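Long-range contact in glial cell-derived neurotrophic factor (Rattus norvegicus, PDB 1AGQ), which acts as a neurotrophic growth factor of the cystine-knot superfamily, probably by engaging cell-surface receptors as a dimer: residues Glu62-Arg67 with Arg125-Lys130. Numbering follows the deposited sequence.
Sequences EELIFR and RKHSAK
R67 and A129 bring the two backbones together, with their CA atoms 5.1 Å apart, where L64-R67 and H127-K130 run at 63° to each other. A single backbone bond joins them, from A129 N to R67 O (2.9 Å). On the residue before A129, a side chain takes the place of a backbone partner: S128 OG accepts the amide hydrogen of R67 N at 2.8 Å and 159°, and also bonds D109. With chi1 of S128 at -167°, OG lies opposite the backbone N and reaches that amide. R67 bends at chi3 and returns NE to A129 O, 3.1 Å away in the carbonyl plane though tilted from the guanidinium plane, while its NH2 forms a salt bridge with D109. An alanine in place of R67 would lose the NE bond and the salt bridge, and is likely to leave D109 without its arginine partner. Farther back, L64 CD1 meets the edge of the H127 ring at CD2, and the F66 ring turns its edge to H127 O, a buried carbonyl lacking a hydrogen-bond partner. F66 packs on L87 and H127 on M79, both of the second subunit. Both strands lead on into the cystine knot, 63-70 to C69 and 129-134 to C132, whose disulfide ties them together as in TGF-beta relatives.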
ATOM      1  N   GLU B  62     -12.816 -27.475  -5.473  1.00 28.86           N
ATOM      2  CA  GLU B  62     -12.669 -26.290  -4.639  1.00 31.03           C
ATOM      3  C   GLU B  62     -11.833 -25.221  -5.361  1.00 25.69           C
ATOM      4  O   GLU B  62     -10.867 -25.536  -6.052  1.00 27.95           O
ATOM      5  CB  GLU B  62     -12.012 -26.692  -3.322  1.00 31.07           C
ATOM      6  CG  GLU B  62     -12.129 -25.661  -2.205  1.00 37.50           C
ATOM      7  CD  GLU B  62     -13.501 -25.662  -1.548  1.00 49.71           C
ATOM      8  OE1 GLU B  62     -14.288 -26.600  -1.815  1.00 45.25           O
ATOM      9  OE2 GLU B  62     -13.795 -24.727  -0.767  1.00 38.26           O
ATOM     10  N   GLU B  63     -12.244 -23.968  -5.233  1.00 27.96           N
ATOM     11  CA  GLU B  63     -11.524 -22.851  -5.845  1.00 30.21           C
ATOM     12  C   GLU B  63     -11.191 -21.884  -4.729  1.00 30.98           C
ATOM     13  O   GLU B  63     -11.758 -21.966  -3.640  1.00 34.16           O
ATOM     14  CB  GLU B  63     -12.400 -22.110  -6.849  1.00 29.52           C
ATOM     15  CG  GLU B  63     -12.880 -22.960  -8.001  1.00 42.12           C
ATOM     16  CD  GLU B  63     -13.568 -22.144  -9.074  1.00 48.49           C
ATOM     17  OE1 GLU B  63     -14.112 -21.062  -8.754  1.00 58.90           O
ATOM     18  OE2 GLU B  63     -13.564 -22.592 -10.239  1.00 63.16           O
ATOM     19  N   LEU B  64     -10.293 -20.948  -5.004  1.00 28.95           N
ATOM     20  CA  LEU B  64      -9.953 -19.978  -4.004  1.00 30.13           C
ATOM     21  C   LEU B  64      -9.253 -18.802  -4.633  1.00 24.49           C
ATOM     22  O   LEU B  64      -8.753 -18.875  -5.764  1.00 25.88           O
ATOM     23  CB  LEU B  64      -9.037 -20.609  -2.938  1.00 27.36           C
ATOM     24  CG  LEU B  64      -7.560 -20.711  -3.334  1.00 29.62           C
ATOM     25  CD1 LEU B  64      -6.675 -20.887  -2.104  1.00 33.77           C
ATOM     26  CD2 LEU B  64      -7.396 -21.879  -4.281  1.00 30.95           C
ATOM     27  N   ILE B  65      -9.282 -17.693  -3.907  1.00 24.82           N
ATOM     28  CA  ILE B  65      -8.566 -16.513  -4.337  1.00 22.84           C
ATOM     29  C   ILE B  65      -7.252 -16.653  -3.539  1.00 21.86           C
ATOM     30  O   ILE B  65      -7.257 -16.564  -2.314  1.00 27.26           O
ATOM     31  CB  ILE B  65      -9.260 -15.221  -3.892  1.00 26.95           C
ATOM     32  CG1 ILE B  65     -10.691 -15.156  -4.438  1.00 29.30           C
ATOM     33  CG2 ILE B  65      -8.461 -14.045  -4.390  1.00 23.08           C
ATOM     34  CD1 ILE B  65     -10.755 -15.109  -5.948  1.00 38.00           C
ATOM     35  N   PHE B  66      -6.148 -16.934  -4.213  1.00 20.45           N
ATOM     36  CA  PHE B  66      -4.889 -17.066  -3.506  1.00 22.85           C
ATOM     37  C   PHE B  66      -4.255 -15.679  -3.553  1.00 21.54           C
ATOM     38  O   PHE B  66      -4.265 -15.031  -4.596  1.00 20.24           O
ATOM     39  CB  PHE B  66      -3.999 -18.088  -4.204  1.00 21.19           C
ATOM     40  CG  PHE B  66      -2.560 -18.048  -3.758  1.00 17.46           C
ATOM     41  CD1 PHE B  66      -2.190 -18.555  -2.523  1.00 25.55           C
ATOM     42  CD2 PHE B  66      -1.584 -17.478  -4.572  1.00 23.73           C
ATOM     43  CE1 PHE B  66      -0.872 -18.497  -2.097  1.00 23.53           C
ATOM     44  CE2 PHE B  66      -0.257 -17.415  -4.144  1.00 25.32           C
ATOM     45  CZ  PHE B  66       0.092 -17.925  -2.906  1.00 23.37           C
ATOM     46  N   ARG B  67      -3.739 -15.208  -2.422  1.00 22.81           N
ATOM     47  CA  ARG B  67      -3.094 -13.898  -2.409  1.00 21.76           C
ATOM     48  C   ARG B  67      -1.666 -14.015  -1.913  1.00 19.96           C
ATOM     49  O   ARG B  67      -1.371 -14.771  -1.006  1.00 20.23           O
ATOM     50  CB  ARG B  67      -3.886 -12.924  -1.544  1.00 18.64           C
ATOM     51  CG  ARG B  67      -5.301 -12.766  -2.069  1.00 21.02           C
ATOM     52  CD  ARG B  67      -5.970 -11.561  -1.450  1.00 27.39           C
ATOM     53  NE  ARG B  67      -6.275 -11.790  -0.044  1.00 31.79           N
ATOM     54  CZ  ARG B  67      -7.095 -11.020   0.660  1.00 44.44           C
ATOM     55  NH1 ARG B  67      -7.671  -9.979   0.073  1.00 39.40           N
ATOM     56  NH2 ARG B  67      -7.373 -11.304   1.931  1.00 36.97           N
ATOM     57  N   ARG B 125      -3.958 -24.168   6.115  1.00 33.42           N
ATOM     58  CA  ARG B 125      -3.684 -23.176   7.158  1.00 22.40           C
ATOM     59  C   ARG B 125      -2.492 -22.288   6.734  1.00 21.74           C
ATOM     60  O   ARG B 125      -1.496 -22.800   6.211  1.00 26.39           O
ATOM     61  CB  ARG B 125      -3.309 -23.890   8.464  1.00 30.35           C
ATOM     62  CG  ARG B 125      -4.380 -24.740   9.127  1.00 38.13           C
ATOM     63  CD  ARG B 125      -3.755 -25.481  10.312  1.00 45.97           C
ATOM     64  NE  ARG B 125      -4.743 -26.220  11.094  1.00 56.51           N
ATOM     65  CZ  ARG B 125      -5.403 -25.711  12.129  1.00 57.01           C
ATOM     66  NH1 ARG B 125      -5.175 -24.458  12.511  1.00 60.54           N
ATOM     67  NH2 ARG B 125      -6.310 -26.440  12.767  1.00 59.48           N
ATOM     68  N   LYS B 126      -2.598 -20.977   6.949  1.00 27.80           N
ATOM     69  CA  LYS B 126      -1.519 -20.060   6.568  1.00 30.15           C
ATOM     70  C   LYS B 126      -1.097 -20.366   5.127  1.00 32.36           C
ATOM     71  O   LYS B 126       0.091 -20.526   4.823  1.00 31.20           O
ATOM     72  CB  LYS B 126      -0.330 -20.245   7.521  1.00 32.29           C
ATOM     73  CG  LYS B 126      -0.582 -19.716   8.933  1.00 34.48           C
ATOM     74  CD  LYS B 126       0.486 -20.208   9.913  1.00 39.19           C
ATOM     75  N   HIS B 127      -2.090 -20.426   4.248  1.00 27.80           N
ATOM     76  CA  HIS B 127      -1.905 -20.754   2.838  1.00 25.33           C
ATOM     77  C   HIS B 127      -2.061 -19.572   1.885  1.00 19.37           C
ATOM     78  O   HIS B 127      -1.684 -19.646   0.721  1.00 24.32           O
ATOM     79  CB  HIS B 127      -2.927 -21.825   2.450  1.00 23.48           C
ATOM     80  CG  HIS B 127      -4.351 -21.349   2.517  1.00 22.18           C
ATOM     81  ND1 HIS B 127      -4.962 -20.975   3.694  1.00 25.67           N
ATOM     82  CD2 HIS B 127      -5.274 -21.176   1.542  1.00 18.75           C
ATOM     83  CE1 HIS B 127      -6.200 -20.593   3.443  1.00 26.12           C
ATOM     84  NE2 HIS B 127      -6.415 -20.704   2.140  1.00 24.13           N
ATOM     85  N   SER B 128      -2.623 -18.486   2.395  1.00 20.71           N
ATOM     86  CA  SER B 128      -2.870 -17.314   1.585  1.00 23.33           C
ATOM     87  C   SER B 128      -2.682 -16.046   2.415  1.00 19.56           C
ATOM     88  O   SER B 128      -3.060 -15.996   3.589  1.00 23.66           O
ATOM     89  CB  SER B 128      -4.295 -17.368   1.036  1.00 25.02           C
ATOM     90  OG  SER B 128      -4.485 -16.409   0.014  1.00 21.91           O
ATOM     91  N   ALA B 129      -2.120 -15.018   1.790  1.00 22.41           N
ATOM     92  CA  ALA B 129      -1.895 -13.763   2.501  1.00 22.76           C
ATOM     93  C   ALA B 129      -3.172 -12.941   2.665  1.00 25.08           C
ATOM     94  O   ALA B 129      -4.030 -12.904   1.777  1.00 25.55           O
ATOM     95  CB  ALA B 129      -0.845 -12.933   1.771  1.00 21.83           C
ATOM     96  N   LYS B 130      -3.278 -12.279   3.813  1.00 21.53           N
ATOM     97  CA  LYS B 130      -4.393 -11.397   4.104  1.00 24.87           C
ATOM     98  C   LYS B 130      -3.839  -9.960   4.126  1.00 25.54           C
ATOM     99  O   LYS B 130      -4.484  -9.018   3.666  1.00 24.31           O
ATOM    100  CB  LYS B 130      -4.977 -11.749   5.474  1.00 30.81           C
ATOM    101  CG  LYS B 130      -6.129 -10.883   5.910  1.00 32.10           C
ATOM    102  CD  LYS B 130      -6.837 -11.564   7.080  1.00 38.43           C
ATOM    103  CE  LYS B 130      -7.894 -10.669   7.697  1.00 60.68           C
ATOM    104  NZ  LYS B 130      -8.336 -11.191   9.021  1.00 67.66           N
TER